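PDB 1JI0: ABC transporter from Thermotoga maritima, which binds ATP and probably hydrolyses it as the nucleotide-binding subunit of an importer of branched-chain amino acids. Local coordinates for residues V6-S11 with K62-G67; V29-I34 with G189-L194; Q33-I38 with Y208-E213; E120-L125 with A153-P158. One frame throughout, in Å; residues are numbered along the deposited sequence.

Contact 1. Residues V6-S11 with K62-G67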
# COMPACT_ATOMS: atom_id res chain seq x y z
N VAL A 6 8.88 8.33 -7.46
CA VAL A 6 7.78 7.71 -8.18
C VAL A 6 6.44 8.39 -7.94
O VAL A 6 5.60 8.45 -8.84
CB VAL A 6 7.63 6.20 -7.83
CG1 VAL A 6 8.93 5.48 -8.14
CG2 VAL A 6 7.26 6.03 -6.37
N LEU A 7 6.25 8.92 -6.74
CA LEU A 7 5.00 9.60 -6.43
C LEU A 7 5.24 10.80 -5.56
O LEU A 7 5.93 10.71 -4.53
CB LEU A 7 4.04 8.65 -5.70
CG LEU A 7 2.66 9.27 -5.43
CD1 LEU A 7 1.80 9.19 -6.70
CD2 LEU A 7 1.99 8.54 -4.29
N GLU A 8 4.71 11.94 -5.98
CA GLU A 8 4.83 13.16 -5.19
C GLU A 8 3.46 13.81 -5.06
O GLU A 8 2.76 14.03 -6.04
CB GLU A 8 5.80 14.15 -5.84
CG GLU A 8 6.01 15.40 -4.97
CD GLU A 8 6.95 16.41 -5.59
OE1 GLU A 8 7.40 16.19 -6.73
OE2 GLU A 8 7.23 17.43 -4.92
N VAL A 9 3.08 14.10 -3.82
CA VAL A 9 1.80 14.74 -3.54
C VAL A 9 2.16 16.15 -3.11
O VAL A 9 3.00 16.33 -2.23
CB VAL A 9 1.04 14.02 -2.39
CG1 VAL A 9 -0.24 14.77 -2.04
CG2 VAL A 9 0.71 12.59 -2.80
N GLN A 10 1.56 17.16 -3.74
CA GLN A 10 1.86 18.54 -3.38
C GLN A 10 0.62 19.26 -2.86
O GLN A 10 -0.41 19.29 -3.53
CB GLN A 10 2.40 19.32 -4.58
CG GLN A 10 3.53 18.62 -5.32
CD GLN A 10 4.11 19.48 -6.44
OE1 GLN A 10 3.37 20.16 -7.15
NE2 GLN A 10 5.42 19.44 -6.59
N SER A 11 0.73 19.84 -1.66
CA SER A 11 -0.35 20.59 -1.03
C SER A 11 -1.73 20.02 -1.35
O SER A 11 -2.62 20.75 -1.80
CB SER A 11 -0.29 22.06 -1.46
OG SER A 11 0.98 22.62 -1.17
N LYS A 62 -1.68 18.79 -6.25
CA LYS A 62 -1.48 17.83 -7.32
C LYS A 62 -0.78 16.55 -6.90
O LYS A 62 -0.05 16.51 -5.90
CB LYS A 62 -0.72 18.45 -8.49
CG LYS A 62 0.67 18.93 -8.16
CD LYS A 62 1.39 19.42 -9.42
CE LYS A 62 0.64 20.57 -10.09
NZ LYS A 62 1.41 21.14 -11.24
N ILE A 63 -1.03 15.51 -7.67
CA ILE A 63 -0.46 14.19 -7.45
C ILE A 63 0.34 13.92 -8.71
O ILE A 63 -0.21 13.94 -9.82
CB ILE A 63 -1.58 13.14 -7.28
CG1 ILE A 63 -2.49 13.56 -6.12
CG2 ILE A 63 -0.97 11.77 -7.00
CD1 ILE A 63 -3.60 12.58 -5.79
N ILE A 64 1.63 13.71 -8.54
CA ILE A 64 2.53 13.48 -9.66
C ILE A 64 3.11 12.07 -9.62
O ILE A 64 3.75 11.69 -8.65
CB ILE A 64 3.67 14.52 -9.63
CG1 ILE A 64 3.08 15.93 -9.52
CG2 ILE A 64 4.52 14.42 -10.89
CD1 ILE A 64 4.09 17.01 -9.20
N PHE A 65 2.86 11.30 -10.68
CA PHE A 65 3.35 9.93 -10.80
C PHE A 65 4.45 9.95 -11.85
O PHE A 65 4.21 10.32 -13.00
CB PHE A 65 2.22 9.01 -11.25
CG PHE A 65 2.65 7.59 -11.46
CD1 PHE A 65 3.18 6.85 -10.42
CD2 PHE A 65 2.50 6.98 -12.71
CE1 PHE A 65 3.55 5.52 -10.61
CE2 PHE A 65 2.87 5.65 -12.90
CZ PHE A 65 3.40 4.92 -11.85
N ASN A 66 5.66 9.54 -11.44
CA ASN A 66 6.83 9.55 -12.31
C ASN A 66 6.94 10.83 -13.12
O ASN A 66 7.18 10.80 -14.33
CB ASN A 66 6.85 8.34 -13.24
CG ASN A 66 7.42 7.12 -12.58
OD1 ASN A 66 8.50 7.18 -11.99
ND2 ASN A 66 6.72 6.00 -12.69
N GLY A 67 6.75 11.96 -12.44
CA GLY A 67 6.85 13.24 -13.10
C GLY A 67 5.61 13.74 -13.80
O GLY A 67 5.55 14.91 -14.19
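Glu8 and Ile64 form an antiparallel hydrogen-bonded pair, Glu8 N to Ile64 O and Ile64 N to Glu8 O each 2.8 Å. Gln10 and Lys62 repeat the pattern two residues along, and at the other end Asn66 N reaches Val6 O at 2.8 Å from above the carbonyl plane, 39° out of it. That same oxygen also lies 3.3 Å from Phe65 CD1.

Among the polar side chains, the Gln10 amide runs beside the Lys62 chain, OE1 lying 3.1 Å from Lys62 CD, while NE2 donates to Glu8 OE2, met from above the carboxylate plane. This bond probably helps keep the amide against Ile64, which it meets at a slant, Ile64 CD1 sitting 3.7 Å from Gln10 CD.

Apolar contact lies on the face of Leu7, Val9, Ile63 and Phe65. With CG of Leu7 trans to its own N (chi1 -176°), CD1 comes within 3.8 Å of Ile63 CG2, the two side chains pointing the same way.

Ile52 of helix 45-52 packs on Leu7 and Ile63. Strand 5-16 lies between strands 60-65 and 25-30 in the antiparallel sheet of the ATPase domain; a classic beta bulge sets Val6 and Leu7 opposite the single residue Val29.

Contact 2. Residues V29-I34 with G189-L194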
# COMPACT_ATOMS: atom_id res chain seq x y z
N VAL A 29 7.46 9.60 -2.46
CA VAL A 29 7.76 8.18 -2.32
C VAL A 29 8.89 7.89 -3.31
O VAL A 29 8.64 7.75 -4.51
CB VAL A 29 6.53 7.31 -2.66
CG1 VAL A 29 6.82 5.85 -2.36
CG2 VAL A 29 5.31 7.78 -1.85
N PRO A 30 10.15 7.85 -2.83
CA PRO A 30 11.31 7.59 -3.69
C PRO A 30 11.34 6.18 -4.26
O PRO A 30 10.89 5.23 -3.61
CB PRO A 30 12.51 7.86 -2.76
CG PRO A 30 11.93 8.80 -1.69
CD PRO A 30 10.57 8.18 -1.46
N ARG A 31 11.89 6.06 -5.46
CA ARG A 31 12.00 4.78 -6.15
C ARG A 31 12.74 3.77 -5.29
O ARG A 31 13.78 4.09 -4.71
CB ARG A 31 12.74 4.97 -7.49
CG ARG A 31 13.02 3.67 -8.26
CD ARG A 31 13.44 3.98 -9.70
NE ARG A 31 12.40 4.77 -10.37
CZ ARG A 31 11.26 4.27 -10.83
NH1 ARG A 31 10.99 2.98 -10.73
NH2 ARG A 31 10.34 5.08 -11.36
N GLY A 32 12.20 2.55 -5.21
CA GLY A 32 12.83 1.49 -4.46
C GLY A 32 12.69 1.54 -2.95
O GLY A 32 13.26 0.71 -2.25
N GLN A 33 11.95 2.52 -2.43
CA GLN A 33 11.79 2.62 -0.98
C GLN A 33 10.41 2.22 -0.49
O GLN A 33 9.47 2.06 -1.28
CB GLN A 33 12.07 4.06 -0.52
CG GLN A 33 13.53 4.49 -0.60
CD GLN A 33 13.75 5.88 -0.03
OE1 GLN A 33 12.96 6.35 0.78
NE2 GLN A 33 14.82 6.53 -0.45
N ILE A 34 10.30 2.05 0.82
CA ILE A 34 9.02 1.75 1.44
C ILE A 34 8.75 3.00 2.25
O ILE A 34 9.52 3.36 3.14
CB ILE A 34 9.10 0.55 2.42
CG1 ILE A 34 9.23 -0.76 1.64
CG2 ILE A 34 7.85 0.54 3.31
CD1 ILE A 34 9.59 -1.96 2.54
N GLY A 189 12.90 -4.63 -5.40
CA GLY A 189 12.87 -3.37 -6.12
C GLY A 189 11.56 -2.60 -6.14
O GLY A 189 11.53 -1.42 -6.51
N THR A 190 10.48 -3.24 -5.73
CA THR A 190 9.17 -2.61 -5.73
C THR A 190 9.03 -1.43 -4.76
O THR A 190 9.34 -1.53 -3.58
CB THR A 190 8.10 -3.66 -5.43
OG1 THR A 190 8.24 -4.75 -6.35
CG2 THR A 190 6.71 -3.07 -5.58
N THR A 191 8.55 -0.30 -5.28
CA THR A 191 8.34 0.90 -4.48
C THR A 191 6.99 0.73 -3.80
O THR A 191 6.00 0.37 -4.44
CB THR A 191 8.30 2.15 -5.37
OG1 THR A 191 9.52 2.22 -6.13
CG2 THR A 191 8.16 3.41 -4.53
N ILE A 192 6.96 0.98 -2.49
CA ILE A 192 5.74 0.81 -1.71
C ILE A 192 5.31 2.01 -0.88
O ILE A 192 6.14 2.70 -0.29
CB ILE A 192 5.91 -0.39 -0.72
CG1 ILE A 192 6.14 -1.68 -1.51
CG2 ILE A 192 4.69 -0.50 0.20
CD1 ILE A 192 6.52 -2.87 -0.64
N LEU A 193 4.00 2.26 -0.85
CA LEU A 193 3.41 3.31 -0.02
C LEU A 193 2.49 2.53 0.91
O LEU A 193 1.47 1.98 0.49
CB LEU A 193 2.62 4.35 -0.84
CG LEU A 193 2.04 5.49 0.03
CD1 LEU A 193 3.10 6.00 0.98
CD2 LEU A 193 1.60 6.65 -0.83
N LEU A 194 2.88 2.46 2.18
CA LEU A 194 2.17 1.70 3.18
C LEU A 194 1.45 2.57 4.20
O LEU A 194 2.06 3.39 4.88
CB LEU A 194 3.18 0.80 3.90
CG LEU A 194 2.78 -0.05 5.11
CD1 LEU A 194 1.87 -1.20 4.64
CD2 LEU A 194 4.03 -0.61 5.78
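Gln33 O accepts a nearly linear bond from Ile192 N at 3.0 Å, where a type II turn from Pro30 to Gln33 delivers the chain into parallel pairing of Ile34 with Ile192. Gly32, at positive phi in that turn, gives its N-H to Thr191 OG1 at 2.9 Å (164° at the hydrogen).

Both branches of the Thr191 side chain meet the turn, OG1 by this hydrogen bond and CG2 by packing. A chi1 of -56° sets OG1 opposite the carbonyl carbon and close to the backbone N, where it meets Gly32, and sends CG2 the other way to touch Pro30 O at 3.4 Å and Val29 CG1 at 3.5 Å. Val29 divides its own methyls: CG1 goes to Thr191, while CG2 lies 4.0 Å from Leu193 CD2 and equally near CD1, the two side chains meeting at about a right angle. Ile34 and Ile192 instead run side by side in the same direction, with Ile34 CG1 4.1 Å from Ile192 CB.

The turn carries the chain from strand 25-30 of the antiparallel sheet into strand 34-38 of the mixed sheet, beside which strand 192-196 pairs. Val6 of strand 5-16 touches both Val29 and Thr191. Asn186 of helix 172-187 touches Ile34, and strand 160-164 flanks Ile192 and Leu193 through Met163 and Met162.

Contact 3. Residues Q33-I38 with Y208-E213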
# COMPACT_ATOMS: atom_id res chain seq x y z
N GLN A 33 11.95 2.52 -2.43
CA GLN A 33 11.79 2.62 -0.98
C GLN A 33 10.41 2.22 -0.49
O GLN A 33 9.47 2.06 -1.28
CB GLN A 33 12.07 4.06 -0.52
CG GLN A 33 13.53 4.49 -0.60
CD GLN A 33 13.75 5.88 -0.03
OE1 GLN A 33 12.96 6.35 0.78
NE2 GLN A 33 14.82 6.53 -0.45
N ILE A 34 10.30 2.05 0.82
CA ILE A 34 9.02 1.75 1.44
C ILE A 34 8.75 3.00 2.25
O ILE A 34 9.52 3.36 3.14
CB ILE A 34 9.10 0.55 2.42
CG1 ILE A 34 9.23 -0.76 1.64
CG2 ILE A 34 7.85 0.54 3.31
CD1 ILE A 34 9.59 -1.96 2.54
N VAL A 35 7.67 3.69 1.92
CA VAL A 35 7.29 4.90 2.65
C VAL A 35 6.00 4.59 3.38
O VAL A 35 5.11 3.96 2.82
CB VAL A 35 7.07 6.09 1.70
CG1 VAL A 35 6.41 7.25 2.46
CG2 VAL A 35 8.40 6.55 1.13
N THR A 36 5.88 5.02 4.62
CA THR A 36 4.66 4.74 5.35
C THR A 36 3.98 6.00 5.86
O THR A 36 4.61 6.99 6.24
CB THR A 36 4.91 3.76 6.53
OG1 THR A 36 3.66 3.40 7.11
CG2 THR A 36 5.80 4.41 7.59
N LEU A 37 2.66 5.95 5.82
CA LEU A 37 1.83 7.04 6.30
C LEU A 37 1.12 6.41 7.49
O LEU A 37 0.40 5.42 7.35
CB LEU A 37 0.84 7.44 5.21
CG LEU A 37 -0.19 8.53 5.44
CD1 LEU A 37 0.50 9.84 5.83
CD2 LEU A 37 -1.00 8.70 4.16
N ILE A 38 1.36 6.96 8.68
CA ILE A 38 0.75 6.43 9.89
C ILE A 38 -0.07 7.50 10.59
O ILE A 38 0.08 8.69 10.32
CB ILE A 38 1.83 5.90 10.87
CG1 ILE A 38 2.75 7.04 11.33
CG2 ILE A 38 2.65 4.81 10.19
CD1 ILE A 38 3.79 6.60 12.35
N TYR A 208 11.08 5.64 5.19
CA TYR A 208 10.65 6.98 5.56
C TYR A 208 9.21 6.92 6.03
O TYR A 208 8.44 6.07 5.59
CB TYR A 208 10.76 7.89 4.34
CG TYR A 208 10.81 9.36 4.64
CD1 TYR A 208 12.02 9.98 4.95
CD2 TYR A 208 9.66 10.15 4.60
CE1 TYR A 208 12.09 11.34 5.22
CE2 TYR A 208 9.71 11.51 4.87
CZ TYR A 208 10.92 12.11 5.18
OH TYR A 208 10.98 13.46 5.43
N GLY A 209 8.84 7.84 6.92
CA GLY A 209 7.47 7.86 7.41
C GLY A 209 6.88 9.25 7.52
O GLY A 209 7.61 10.25 7.61
N TYR A 210 5.55 9.31 7.52
CA TYR A 210 4.81 10.56 7.65
C TYR A 210 3.73 10.33 8.71
O TYR A 210 3.02 9.33 8.67
CB TYR A 210 4.14 10.94 6.33
CG TYR A 210 5.08 11.34 5.22
CD1 TYR A 210 5.62 10.38 4.36
CD2 TYR A 210 5.42 12.68 5.02
CE1 TYR A 210 6.47 10.76 3.31
CE2 TYR A 210 6.26 13.06 3.98
CZ TYR A 210 6.78 12.10 3.14
OH TYR A 210 7.64 12.48 2.14
N VAL A 211 3.61 11.25 9.66
CA VAL A 211 2.61 11.12 10.71
C VAL A 211 1.45 12.05 10.40
O VAL A 211 1.59 13.28 10.45
CB VAL A 211 3.19 11.47 12.10
CG1 VAL A 211 2.13 11.27 13.17
CG2 VAL A 211 4.38 10.58 12.40
N LEU A 212 0.31 11.46 10.06
CA LEU A 212 -0.90 12.20 9.72
C LEU A 212 -1.84 12.32 10.93
O LEU A 212 -2.20 11.32 11.55
CB LEU A 212 -1.62 11.48 8.56
CG LEU A 212 -2.86 12.08 7.87
CD1 LEU A 212 -2.50 13.31 7.06
CD2 LEU A 212 -3.46 11.02 6.93
N GLU A 213 -2.21 13.55 11.27
CA GLU A 213 -3.12 13.82 12.38
C GLU A 213 -4.16 14.81 11.91
O GLU A 213 -3.84 15.95 11.56
CB GLU A 213 -2.37 14.41 13.58
CG GLU A 213 -1.34 13.49 14.19
CD GLU A 213 -0.92 13.92 15.59
OE1 GLU A 213 -0.75 15.14 15.81
OE2 GLU A 213 -0.74 13.04 16.46
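Thr36 and Tyr210 hold the middle of a parallel strand pair in the mixed sheet of the P-loop ATPase core. Tyr210 N donates to Thr36 O at 2.8 Å, and Tyr210 O receives Ile38 N in an almost straight bond (173° at the hydrogen). Thr36 N to Tyr208 O and Leu212 N to Ile38 O continue the pairing on the two sides, whereas Tyr208 N to Ile34 O, at 3.4 Å, is weak. The strand directions differ by 14°.

Polar side-chain ends are tied to neighbouring strands: Thr36 OG1 bonds Leu194 O, Tyr208 OH bonds Glu220 OE2 and Tyr210 OH bonds Lys28 N. The first bond sets the rotation of the threonine hydroxyl, and each of the others holds the end of one phenol.

The Tyr210 ring takes Val35 CG1 at its edge, in plane, 3.6 Å from CE1. Tyr208 comes edge-to-face onto this ring: its CE2 lies over one face near the periphery, and Tyr210 CE2 falls in the plane of the Tyr208 ring. Leu37 CD1 fills the angle between Tyr210 CB and Leu212 CB, 3.8 Å from each. Leu212 also touches Ala43 and so backs the ATP-binding loop that follows strand 34-38.

Across the sheet from these rings, Gly209 leaves room for Thr36 CG2, and helix 199-205 covers Thr36 and Ile38. The Ile38 chain takes a chi1 of 63°, which puts CG1 between backbone N and carbonyl carbon and sets CD1 4.0 Å from Val211 CG2.

Contact 4. Residues E120-L125 with A153-P158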
# COMPACT_ATOMS: atom_id res chain seq x y z
N GLU A 120 6.05 -17.97 -9.68
CA GLU A 120 6.85 -18.83 -8.81
C GLU A 120 7.44 -18.01 -7.66
O GLU A 120 7.58 -18.51 -6.55
CB GLU A 120 7.96 -19.53 -9.60
CG GLU A 120 8.87 -18.61 -10.39
CD GLU A 120 9.95 -19.38 -11.15
OE1 GLU A 120 10.73 -18.73 -11.89
OE2 GLU A 120 10.02 -20.62 -11.01
N TRP A 121 7.78 -16.75 -7.94
CA TRP A 121 8.33 -15.89 -6.90
C TRP A 121 7.30 -15.69 -5.80
O TRP A 121 7.64 -15.67 -4.62
CB TRP A 121 8.75 -14.53 -7.48
CG TRP A 121 9.17 -13.55 -6.42
CD1 TRP A 121 10.06 -13.77 -5.39
CD2 TRP A 121 8.71 -12.21 -6.26
NE1 TRP A 121 10.17 -12.65 -4.61
CE2 TRP A 121 9.35 -11.67 -5.12
CE3 TRP A 121 7.81 -11.40 -6.97
CZ2 TRP A 121 9.13 -10.37 -4.67
CZ3 TRP A 121 7.59 -10.10 -6.52
CH2 TRP A 121 8.24 -9.60 -5.38
N ILE A 122 6.04 -15.54 -6.19
CA ILE A 122 4.95 -15.35 -5.24
C ILE A 122 4.73 -16.62 -4.42
O ILE A 122 4.22 -16.57 -3.30
CB ILE A 122 3.64 -14.96 -5.96
CG1 ILE A 122 3.75 -13.52 -6.46
CG2 ILE A 122 2.45 -15.11 -5.02
CD1 ILE A 122 2.54 -13.04 -7.19
N PHE A 123 5.11 -17.75 -5.00
CA PHE A 123 4.98 -19.03 -4.34
C PHE A 123 5.92 -19.12 -3.15
O PHE A 123 5.55 -19.59 -2.07
CB PHE A 123 5.27 -20.16 -5.33
CG PHE A 123 4.15 -20.41 -6.30
CD1 PHE A 123 4.40 -20.97 -7.55
CD2 PHE A 123 2.83 -20.10 -5.96
CE1 PHE A 123 3.37 -21.22 -8.45
CE2 PHE A 123 1.79 -20.35 -6.85
CZ PHE A 123 2.06 -20.91 -8.10
N SER A 124 7.15 -18.64 -3.34
CA SER A 124 8.14 -18.65 -2.27
C SER A 124 7.77 -17.61 -1.21
O SER A 124 8.11 -17.76 -0.04
CB SER A 124 9.53 -18.36 -2.83
OG SER A 124 9.57 -17.13 -3.51
N LEU A 125 7.08 -16.55 -1.63
CA LEU A 125 6.67 -15.51 -0.70
C LEU A 125 5.46 -15.96 0.12
O LEU A 125 5.33 -15.61 1.30
CB LEU A 125 6.29 -14.22 -1.44
CG LEU A 125 7.39 -13.45 -2.17
CD1 LEU A 125 6.76 -12.33 -2.98
CD2 LEU A 125 8.37 -12.89 -1.15
N ALA A 153 -1.96 -8.25 -6.69
CA ALA A 153 -1.38 -6.97 -7.06
C ALA A 153 0.02 -7.16 -7.63
O ALA A 153 0.40 -6.51 -8.60
CB ALA A 153 -1.33 -6.05 -5.83
N LEU A 154 0.78 -8.08 -7.04
CA LEU A 154 2.14 -8.33 -7.52
C LEU A 154 2.18 -8.85 -8.95
O LEU A 154 3.05 -8.47 -9.72
CB LEU A 154 2.85 -9.32 -6.59
CG LEU A 154 3.33 -8.79 -5.24
CD1 LEU A 154 4.04 -9.91 -4.47
CD2 LEU A 154 4.27 -7.63 -5.46
N MSE A 155 1.23 -9.72 -9.30
CA MSE A 155 1.19 -10.28 -10.65
C MSE A 155 1.04 -9.23 -11.74
O MSE A 155 1.23 -9.52 -12.92
CB MSE A 155 0.07 -11.31 -10.76
CG MSE A 155 0.34 -12.61 -10.00
SE MSE A 155 2.02 -13.45 -10.51
CE MSE A 155 1.90 -13.28 -12.42
N SER A 156 0.70 -8.00 -11.36
CA SER A 156 0.55 -6.93 -12.35
C SER A 156 1.86 -6.16 -12.47
O SER A 156 1.96 -5.22 -13.24
CB SER A 156 -0.58 -5.98 -11.95
OG SER A 156 -0.16 -5.08 -10.94
N ARG A 157 2.85 -6.56 -11.68
CA ARG A 157 4.16 -5.91 -11.69
C ARG A 157 3.99 -4.39 -11.55
O ARG A 157 4.38 -3.60 -12.42
CB ARG A 157 4.89 -6.26 -12.99
CG ARG A 157 6.33 -5.78 -13.07
CD ARG A 157 7.12 -6.54 -14.14
NE ARG A 157 7.43 -7.90 -13.72
CZ ARG A 157 8.10 -8.77 -14.47
NH1 ARG A 157 8.53 -8.43 -15.68
NH2 ARG A 157 8.36 -9.99 -14.01
N PRO A 158 3.43 -3.96 -10.40
CA PRO A 158 3.17 -2.55 -10.06
C PRO A 158 4.38 -1.64 -10.11
O PRO A 158 5.49 -2.05 -9.77
CB PRO A 158 2.60 -2.64 -8.64
CG PRO A 158 2.21 -4.09 -8.47
CD PRO A 158 3.27 -4.81 -9.22
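Trp121 offers its indole to Leu154 and Leu125 at once. On one face lies Leu125 CD1 of its own helix, 3.4 Å from the plane and displaced from the ring centre. Leu154 CD1 approaches obliquely from the other segment, 4.1 Å from Trp121 CZ3, its side chain at about a right angle to that of the tryptophan. With CG of Trp121 trans to N (chi1 173°), the six-membered ring extends toward Leu154.

The Leu154 CD1 methyl is shared. Besides the indole it meets Leu125 CD1 at 3.9 Å, and Ile122 CG1 lies nearby, so a single methyl rests among three side chains of helix 114-125, two adjacent in sequence and the third a turn later. Ile122 reaches farther with its extended end: CD1 lies 3.8 Å from Leu154 CB and 3.4 Å from the selenium of selenomethionine Met155, which is bent at chi2 and chi3 and thereby brings SE back onto the isoleucine. The side chains that meet between 120-125 and 153-158 are all apolar.

Within the segments, Ser124 OG donates to Trp121 O at 2.7 Å, on the same face of that carbonyl as Leu125 N, while Ser156 OG and N both serve Ala153 O. A type I turn runs from Leu154 to Arg157, which has positive phi and adds a polar link: its NH2 forms a salt bridge with Asp118, earlier in helix 114-125.

Helix 172-187 of the core also covers Leu125 and Leu154, through Val181, Lys184 and Ile185. Such packing belongs to the alpha-helical subdomain typical of ABC ATPases where it meets the core, away from the nucleotide.

Contacts 1 and 3 pair strands, contact 2 sets a turn against the start of a strand, and contact 4 joins helices. Contact 1 belongs to the antiparallel sheet and contact 3 to the mixed one; contact 2 bridges them, touching both, and shares Gln33 and Ile34 with contact 3. Contacts 1, 3 and 4 are mainly buried, contact 2 only partly. Contacts 1 and 3 rest on backbone pairing, though contact 1 adds a polar face and contact 3 two tyrosines at one end and a leucine against the ATP loop at the other. In contact 2 a threonine hydroxyl supplements a single backbone bond, whereas contact 4, about 24 Å centre to centre from contact 3, is made by apolar side chains, with an arginine salt bridge beside it.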